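Local atomic coordinates of ABC transporter, solute-binding protein (Staphylococcus aureus, PDB entry 6LKK), a protein that binds glucose 6-phosphate in the cleft of a periplasmic-binding-protein fold and serves as a sugar-phosphate sensor for a two-component signalling system. Residues N19-Q24 / K231-Y236; L97-I102 / D251-R256. One frame throughout, in Å; residues are numbered along the deposited sequence.

Two contacts tie early parts of the chain to segments that follow far later. From the N terminus, helix 11-25 comes first, and its residues 19-24 wait more than two hundred residues before helix 230-237 returns to close contact 1. Strand 92-105 begins inside that long excursion; its residues 97-102 meet 251-256 in contact 2, just after helix 240-250. The segments therefore alternate along the chain, so the two loops cross. Contact 1 joins two helices at the periphery, whereas contact 2 is buried near the middle, beside the glucose 6-phosphate pocket. Their centres lie about 21 Å apart, and helix 240-250 spans the sequence between their later segments.

Contact 1. Residues N19-Q24 / K231-Y236; sequences NEFEKQ and KKLVQY
A helix-helix packing contact of the periplasmic-binding-protein fold, between helix 11-25 and helix 230-237, is built round the ring of Phe21. The axes of the two segments pass 11.3 Å apart at 125°, a spacing that a large side chain can bridge. Phe21 reaches across, its CG turned away from the backbone N (chi1 -177°), and sets its edge against the face of Tyr236 in a T-shaped stack, centroids 5.2 Å apart and planes at 70°. Phe21 CD1 makes the closest approach of the rings, 3.5 Å from Tyr236 CG. Leu233 CD1 sits over the centre of one Phe21 face, 3.7 Å from the ring centroid, a CH-pi contact that suits a branched aliphatic residue. At the same ring's edge, Lys232 CG comes 3.9 Å from Phe21 CE1; the lysine chain bends at chi2 and chi3, and Lys232 NZ hydrogen-bonds to Gln235 OE1 at 2.8 Å. Tyr236 suits its place by pairing an aromatic face with a polar end: Tyr236 OH passes close to the aliphatic part of Glu20 and is hydrogen-bonded to Arg245. Arg245 belongs to helix 240-250, which also touches Tyr236 through Val242, while Val234 packs helix 230-237 onto strand 213-221.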
ATOM      1  N   ASN A  19     -18.732   1.909  -6.076  1.00 25.07           N
ATOM      2  CA  ASN A  19     -19.971   1.884  -6.845  1.00 28.18           C
ATOM      3  C   ASN A  19     -21.117   1.318  -6.018  1.00 26.60           C
ATOM      4  O   ASN A  19     -22.251   1.805  -6.104  1.00 29.46           O
ATOM      5  CB  ASN A  19     -19.793   1.065  -8.124  1.00 26.74           C
ATOM      6  CG  ASN A  19     -18.983   1.791  -9.172  1.00 24.86           C
ATOM      7  OD1 ASN A  19     -18.737   2.991  -9.063  1.00 27.58           O
ATOM      8  ND2 ASN A  19     -18.577   1.066 -10.208  1.00 28.03           N
ATOM      9  N   GLU A  20     -20.849   0.288  -5.214  1.00 28.69           N
ATOM     10  CA  GLU A  20     -21.902  -0.251  -4.362  1.00 28.69           C
ATOM     11  C   GLU A  20     -22.311   0.753  -3.295  1.00 31.88           C
ATOM     12  O   GLU A  20     -23.474   0.766  -2.873  1.00 32.74           O
ATOM     13  CB  GLU A  20     -21.455  -1.564  -3.718  1.00 35.02           C
ATOM     14  CG  GLU A  20     -22.512  -2.194  -2.815  1.00 52.57           C
ATOM     15  CD  GLU A  20     -23.862  -2.325  -3.496  1.00 57.20           C
ATOM     16  OE1 GLU A  20     -23.911  -2.859  -4.625  1.00 57.97           O
ATOM     17  OE2 GLU A  20     -24.872  -1.885  -2.906  1.00 38.99           O
ATOM     18  N   PHE A  21     -21.381   1.599  -2.846  1.00 29.02           N
ATOM     19  CA  PHE A  21     -21.753   2.677  -1.936  1.00 27.97           C
ATOM     20  C   PHE A  21     -22.651   3.690  -2.634  1.00 31.91           C
ATOM     21  O   PHE A  21     -23.638   4.155  -2.055  1.00 31.13           O
ATOM     22  CB  PHE A  21     -20.504   3.360  -1.377  1.00 22.91           C
ATOM     23  CG  PHE A  21     -20.804   4.437  -0.372  1.00 22.90           C
ATOM     24  CD1 PHE A  21     -20.946   4.130   0.970  1.00 22.01           C
ATOM     25  CD2 PHE A  21     -20.956   5.754  -0.770  1.00 25.49           C
ATOM     26  CE1 PHE A  21     -21.225   5.119   1.896  1.00 22.88           C
ATOM     27  CE2 PHE A  21     -21.232   6.747   0.151  1.00 27.13           C
ATOM     28  CZ  PHE A  21     -21.368   6.427   1.485  1.00 24.52           C
ATOM     29  N   GLU A  22     -22.319   4.048  -3.877  1.00 26.27           N
ATOM     30  CA  GLU A  22     -23.216   4.873  -4.680  1.00 33.51           C
ATOM     31  C   GLU A  22     -24.599   4.241  -4.759  1.00 31.36           C
ATOM     32  O   GLU A  22     -25.621   4.918  -4.597  1.00 36.47           O
ATOM     33  CB  GLU A  22     -22.646   5.058  -6.091  1.00 31.30           C
ATOM     34  CG  GLU A  22     -21.281   5.726  -6.172  1.00 35.83           C
ATOM     35  CD  GLU A  22     -20.897   6.082  -7.593  1.00 39.75           C
ATOM     36  OE1 GLU A  22     -21.500   5.511  -8.525  1.00 35.93           O
ATOM     37  OE2 GLU A  22     -20.001   6.929  -7.779  1.00 33.17           O
ATOM     38  N   LYS A  23     -24.643   2.932  -5.012  1.00 33.72           N
ATOM     39  CA  LYS A  23     -25.910   2.236  -5.204  1.00 37.09           C
ATOM     40  C   LYS A  23     -26.717   2.163  -3.915  1.00 39.17           C
ATOM     41  O   LYS A  23     -27.952   2.178  -3.956  1.00 40.86           O
ATOM     42  CB  LYS A  23     -25.629   0.836  -5.754  1.00 40.55           C
ATOM     43  CG  LYS A  23     -26.835  -0.074  -5.906  1.00 52.38           C
ATOM     44  CD  LYS A  23     -26.407  -1.409  -6.503  1.00 56.96           C
ATOM     45  CE  LYS A  23     -27.437  -2.500  -6.270  1.00 62.00           C
ATOM     46  NZ  LYS A  23     -28.742  -2.204  -6.919  1.00 52.14           N
ATOM     47  N   GLN A  24     -26.046   2.086  -2.767  1.00 32.04           N
ATOM     48  CA  GLN A  24     -26.735   1.974  -1.487  1.00 34.70           C
ATOM     49  C   GLN A  24     -27.113   3.334  -0.911  1.00 35.53           C
ATOM     50  O   GLN A  24     -28.214   3.490  -0.372  1.00 35.00           O
ATOM     51  CB  GLN A  24     -25.857   1.213  -0.488  1.00 33.04           C
ATOM     52  CG  GLN A  24     -26.380   1.210   0.945  1.00 35.05           C
ATOM     53  CD  GLN A  24     -25.474   0.448   1.891  1.00 39.91           C
ATOM     54  OE1 GLN A  24     -25.215  -0.741   1.702  1.00 39.08           O
ATOM     55  NE2 GLN A  24     -24.977   1.137   2.915  1.00 39.53           N
ATOM     56  N   LYS A 231     -18.566  10.368   6.706  1.00 17.73           N
ATOM     57  CA  LYS A 231     -18.409   9.463   7.839  1.00 16.55           C
ATOM     58  C   LYS A 231     -19.144   8.151   7.603  1.00 18.28           C
ATOM     59  O   LYS A 231     -18.677   7.094   8.042  1.00 17.84           O
ATOM     60  CB  LYS A 231     -18.885  10.136   9.127  1.00 18.01           C
ATOM     61  CG  LYS A 231     -17.863  11.109   9.675  1.00 17.71           C
ATOM     62  CD  LYS A 231     -18.330  11.821  10.928  1.00 19.75           C
ATOM     63  CE  LYS A 231     -17.270  12.811  11.390  1.00 23.56           C
ATOM     64  NZ  LYS A 231     -17.681  13.593  12.588  1.00 26.36           N
ATOM     65  N   LYS A 232     -20.276   8.190   6.894  1.00 17.12           N
ATOM     66  CA  LYS A 232     -20.926   6.946   6.498  1.00 16.10           C
ATOM     67  C   LYS A 232     -20.033   6.146   5.560  1.00 18.77           C
ATOM     68  O   LYS A 232     -19.998   4.912   5.628  1.00 17.44           O
ATOM     69  CB  LYS A 232     -22.276   7.240   5.840  1.00 17.16           C
ATOM     70  CG  LYS A 232     -22.977   6.030   5.221  1.00 23.84           C
ATOM     71  CD  LYS A 232     -23.320   4.957   6.242  1.00 26.70           C
ATOM     72  CE  LYS A 232     -22.951   3.573   5.732  1.00 30.89           C
ATOM     73  NZ  LYS A 232     -23.249   2.503   6.724  1.00 30.28           N
ATOM     74  N   LEU A 233     -19.289   6.829   4.686  1.00 16.70           N
ATOM     75  CA  LEU A 233     -18.389   6.124   3.777  1.00 16.72           C
ATOM     76  C   LEU A 233     -17.274   5.426   4.548  1.00 17.12           C
ATOM     77  O   LEU A 233     -16.953   4.262   4.281  1.00 16.98           O
ATOM     78  CB  LEU A 233     -17.808   7.092   2.742  1.00 18.04           C
ATOM     79  CG  LEU A 233     -16.788   6.485   1.769  1.00 17.84           C
ATOM     80  CD1 LEU A 233     -17.400   5.344   0.966  1.00 18.85           C
ATOM     81  CD2 LEU A 233     -16.232   7.547   0.835  1.00 20.95           C
ATOM     82  N   VAL A 234     -16.661   6.124   5.506  1.00 17.67           N
ATOM     83  CA  VAL A 234     -15.613   5.495   6.306  1.00 15.24           C
ATOM     84  C   VAL A 234     -16.176   4.301   7.067  1.00 16.61           C
ATOM     85  O   VAL A 234     -15.561   3.229   7.113  1.00 17.00           O
ATOM     86  CB  VAL A 234     -14.968   6.524   7.254  1.00 16.62           C
ATOM     87  CG1 VAL A 234     -13.919   5.856   8.134  1.00 19.34           C
ATOM     88  CG2 VAL A 234     -14.332   7.657   6.463  1.00 18.50           C
ATOM     89  N   GLN A 235     -17.355   4.466   7.669  1.00 16.50           N
ATOM     90  CA  GLN A 235     -18.027   3.349   8.327  1.00 17.77           C
ATOM     91  C   GLN A 235     -18.233   2.189   7.359  1.00 18.40           C
ATOM     92  O   GLN A 235     -17.937   1.031   7.677  1.00 16.93           O
ATOM     93  CB  GLN A 235     -19.365   3.827   8.891  1.00 17.32           C
ATOM     94  CG  GLN A 235     -20.173   2.769   9.620  1.00 19.38           C
ATOM     95  CD  GLN A 235     -21.558   3.263   9.982  1.00 22.26           C
ATOM     96  OE1 GLN A 235     -22.346   3.624   9.107  1.00 22.93           O
ATOM     97  NE2 GLN A 235     -21.856   3.304  11.275  1.00 20.72           N
ATOM     98  N   TYR A 236     -18.751   2.491   6.170  1.00 16.82           N
ATOM     99  CA  TYR A 236     -18.982   1.472   5.152  1.00 16.45           C
ATOM    100  C   TYR A 236     -17.695   0.720   4.824  1.00 16.40           C
ATOM    101  O   TYR A 236     -17.661  -0.518   4.835  1.00 15.11           O
ATOM    102  CB  TYR A 236     -19.567   2.148   3.911  1.00 17.65           C
ATOM    103  CG  TYR A 236     -19.786   1.273   2.704  1.00 17.27           C
ATOM    104  CD1 TYR A 236     -20.975   0.578   2.530  1.00 19.53           C
ATOM    105  CD2 TYR A 236     -18.822   1.181   1.712  1.00 21.81           C
ATOM    106  CE1 TYR A 236     -21.183  -0.206   1.411  1.00 22.15           C
ATOM    107  CE2 TYR A 236     -19.023   0.400   0.591  1.00 27.29           C
ATOM    108  CZ  TYR A 236     -20.202  -0.288   0.447  1.00 24.86           C
ATOM    109  OH  TYR A 236     -20.401  -1.066  -0.670  1.00 33.58           O
TER

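Contact 2. Residues L97-I102 / D251-R256; sequences LMPTVI and DAKSIR
Leu97 N donates to Lys253 O at 3.0 Å, a nearly straight bond (175° at the hydrogen) lying in the carbonyl plane. The reverse bond is replaced by a water that donates to Leu97 O at 2.8 Å and accepts from Lys253 N. The weakly bonded strand 253-254 thus joins strand 92-105 as an antiparallel neighbour through one direct bond and one water. Leu97 CD1 packs against Ser254 O, while Leu97 CD2 meets Ile255 CD1 at 3.9 Å, the side chains crossing at about a right angle; branched aliphatic residues suit this buried, apolar meeting. Lys253 suits its position because its long methylene chain can lie against a proline, Lys253 CD 3.9 Å from Pro99 CD, before bending at chi4 (61°) to carry NZ to a salt bridge with Glu189. In the next shell, Ser254 OG accepts from Arg256 N at 3.0 Å, an ST turn that a short hydroxyl side chain can form, and Gln243 OE1 of helix 240-250 hydrogen-bonds to both Ser254 OG and Ile255 N. Met98 touches the bound glucose 6-phosphate and pairs its backbone with Asn214 of strand 213-221, while the Pro99 backbone bonds to Glu189, at the start of helix 189-197.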
ATOM      1  N   LEU A  97      -4.697  -4.541   5.540  1.00 17.24           N
ATOM      2  CA  LEU A  97      -3.314  -4.973   5.685  1.00 16.80           C
ATOM      3  C   LEU A  97      -2.782  -5.341   4.307  1.00 16.46           C
ATOM      4  O   LEU A  97      -3.388  -6.155   3.604  1.00 18.37           O
ATOM      5  CB  LEU A  97      -3.206  -6.170   6.630  1.00 18.10           C
ATOM      6  CG  LEU A  97      -3.853  -5.985   8.004  1.00 18.82           C
ATOM      7  CD1 LEU A  97      -3.757  -7.265   8.809  1.00 20.39           C
ATOM      8  CD2 LEU A  97      -3.207  -4.833   8.751  1.00 19.98           C
ATOM      9  N   MET A  98      -1.662  -4.737   3.920  1.00 16.76           N
ATOM     10  CA  MET A  98      -1.108  -4.920   2.579  1.00 16.17           C
ATOM     11  C   MET A  98       0.354  -5.325   2.679  1.00 17.07           C
ATOM     12  O   MET A  98       1.226  -4.466   2.902  1.00 18.25           O
ATOM     13  CB  MET A  98      -1.250  -3.654   1.745  1.00 15.89           C
ATOM     14  CG  MET A  98      -0.937  -3.858   0.272  1.00 14.36           C
ATOM     15  SD  MET A  98      -2.173  -4.860  -0.563  1.00 18.01           S
ATOM     16  CE  MET A  98      -3.523  -3.689  -0.617  1.00 19.37           C
ATOM     17  N   PRO A  99       0.670  -6.607   2.523  1.00 15.60           N
ATOM     18  CA  PRO A  99       2.078  -6.999   2.432  1.00 15.55           C
ATOM     19  C   PRO A  99       2.733  -6.385   1.206  1.00 15.42           C
ATOM     20  O   PRO A  99       2.149  -6.346   0.121  1.00 16.82           O
ATOM     21  CB  PRO A  99       2.019  -8.529   2.330  1.00 15.58           C
ATOM     22  CG  PRO A  99       0.686  -8.903   2.864  1.00 14.80           C
ATOM     23  CD  PRO A  99      -0.227  -7.775   2.510  1.00 15.16           C
ATOM     24  N   THR A 100       3.950  -5.887   1.392  1.00 17.79           N
ATOM     25  CA  THR A 100       4.807  -5.600   0.259  1.00 17.79           C
ATOM     26  C   THR A 100       5.467  -6.897  -0.193  1.00 18.22           C
ATOM     27  O   THR A 100       5.667  -7.820   0.600  1.00 21.79           O
ATOM     28  CB  THR A 100       5.858  -4.549   0.619  1.00 19.55           C
ATOM     29  OG1 THR A 100       6.675  -5.026   1.693  1.00 19.23           O
ATOM     30  CG2 THR A 100       5.188  -3.250   1.036  1.00 19.96           C
ATOM     31  N   VAL A 101       5.764  -6.984  -1.490  1.00 16.51           N
ATOM     32  CA  VAL A 101       6.246  -8.226  -2.076  1.00 15.68           C
ATOM     33  C   VAL A 101       7.287  -7.931  -3.144  1.00 16.33           C
ATOM     34  O   VAL A 101       7.388  -6.818  -3.663  1.00 14.32           O
ATOM     35  CB  VAL A 101       5.105  -9.067  -2.698  1.00 14.95           C
ATOM     36  CG1 VAL A 101       4.042  -9.395  -1.658  1.00 18.85           C
ATOM     37  CG2 VAL A 101       4.486  -8.348  -3.888  1.00 16.02           C
ATOM     38  N   ILE A 102       8.066  -8.955  -3.455  1.00 15.02           N
ATOM     39  CA  ILE A 102       8.865  -8.997  -4.671  1.00 15.62           C
ATOM     40  C   ILE A 102       8.053  -9.724  -5.729  1.00 17.23           C
ATOM     41  O   ILE A 102       7.443 -10.763  -5.453  1.00 18.59           O
ATOM     42  CB  ILE A 102      10.211  -9.704  -4.425  1.00 17.61           C
ATOM     43  CG1 ILE A 102      11.055  -8.921  -3.422  1.00 15.55           C
ATOM     44  CG2 ILE A 102      10.972  -9.889  -5.740  1.00 18.10           C
ATOM     45  CD1 ILE A 102      12.251  -9.692  -2.904  1.00 16.77           C
ATOM     46  N   ASP A 251      -8.860 -11.535  -2.170  1.00 17.35           N
ATOM     47  CA  ASP A 251      -7.900 -12.035  -1.188  1.00 18.69           C
ATOM     48  C   ASP A 251      -7.274 -10.882  -0.413  1.00 17.86           C
ATOM     49  O   ASP A 251      -6.098 -10.926  -0.040  1.00 18.48           O
ATOM     50  CB  ASP A 251      -6.804 -12.884  -1.844  1.00 18.04           C
ATOM     51  CG  ASP A 251      -7.354 -14.105  -2.548  1.00 20.65           C
ATOM     52  OD1 ASP A 251      -7.954 -14.967  -1.868  1.00 21.62           O
ATOM     53  OD2 ASP A 251      -7.189 -14.202  -3.781  1.00 25.83           O
ATOM     54  N   ALA A 252      -8.047  -9.822  -0.194  1.00 16.81           N
ATOM     55  CA  ALA A 252      -7.594  -8.764   0.688  1.00 16.88           C
ATOM     56  C   ALA A 252      -7.398  -9.324   2.089  1.00 18.11           C
ATOM     57  O   ALA A 252      -7.921 -10.383   2.440  1.00 18.24           O
ATOM     58  CB  ALA A 252      -8.598  -7.613   0.718  1.00 17.64           C
ATOM     59  N   LYS A 253      -6.625  -8.602   2.891  1.00 16.65           N
ATOM     60  CA  LYS A 253      -6.412  -8.950   4.290  1.00 16.44           C
ATOM     61  C   LYS A 253      -7.147  -7.918   5.137  1.00 18.01           C
ATOM     62  O   LYS A 253      -6.720  -6.762   5.234  1.00 16.36           O
ATOM     63  CB  LYS A 253      -4.923  -9.016   4.613  1.00 15.21           C
ATOM     64  CG  LYS A 253      -4.249 -10.231   3.983  1.00 16.52           C
ATOM     65  CD  LYS A 253      -2.753 -10.257   4.237  1.00 19.86           C
ATOM     66  CE  LYS A 253      -2.148 -11.602   3.857  1.00 16.65           C
ATOM     67  NZ  LYS A 253      -2.319 -11.926   2.413  1.00 16.45           N
ATOM     68  N   SER A 254      -8.256  -8.340   5.734  1.00 15.74           N
ATOM     69  CA  SER A 254      -9.120  -7.433   6.470  1.00 14.93           C
ATOM     70  C   SER A 254      -8.447  -6.930   7.739  1.00 16.65           C
ATOM     71  O   SER A 254      -7.637  -7.621   8.365  1.00 16.36           O
ATOM     72  CB  SER A 254     -10.431  -8.131   6.828  1.00 17.38           C
ATOM     73  OG  SER A 254     -11.237  -7.316   7.668  1.00 17.07           O
ATOM     74  N   ILE A 255      -8.808  -5.704   8.126  1.00 14.58           N
ATOM     75  CA  ILE A 255      -8.377  -5.146   9.404  1.00 14.56           C
ATOM     76  C   ILE A 255      -9.214  -5.648  10.570  1.00 19.05           C
ATOM     77  O   ILE A 255      -8.846  -5.410  11.725  1.00 17.06           O
ATOM     78  CB  ILE A 255      -8.429  -3.607   9.324  1.00 16.14           C
ATOM     79  CG1 ILE A 255      -7.737  -2.950  10.525  1.00 17.26           C
ATOM     80  CG2 ILE A 255      -9.872  -3.116   9.209  1.00 17.22           C
ATOM     81  CD1 ILE A 255      -6.254  -3.246  10.631  1.00 19.75           C
ATOM     82  N   ARG A 256     -10.314  -6.350  10.305  1.00 16.99           N
ATOM     83  CA  ARG A 256     -11.273  -6.714  11.338  1.00 16.86           C
ATOM     84  C   ARG A 256     -11.045  -8.133  11.850  1.00 16.56           C
ATOM     85  O   ARG A 256     -10.612  -9.023  11.112  1.00 19.64           O
ATOM     86  CB  ARG A 256     -12.703  -6.593  10.810  1.00 18.06           C
ATOM     87  CG  ARG A 256     -13.128  -5.175  10.469  1.00 15.67           C
ATOM     88  CD  ARG A 256     -14.565  -5.153   9.966  1.00 18.01           C
ATOM     89  NE  ARG A 256     -15.524  -5.574  10.988  1.00 17.43           N
ATOM     90  CZ  ARG A 256     -16.318  -4.761  11.684  1.00 19.91           C
ATOM     91  NH1 ARG A 256     -16.301  -3.448  11.491  1.00 20.13           N
ATOM     92  NH2 ARG A 256     -17.142  -5.272  12.583  1.00 21.20           N
TER
HETATM   93  O   HOH W   1      -5.056  -6.598   1.419  1.00 19.41           O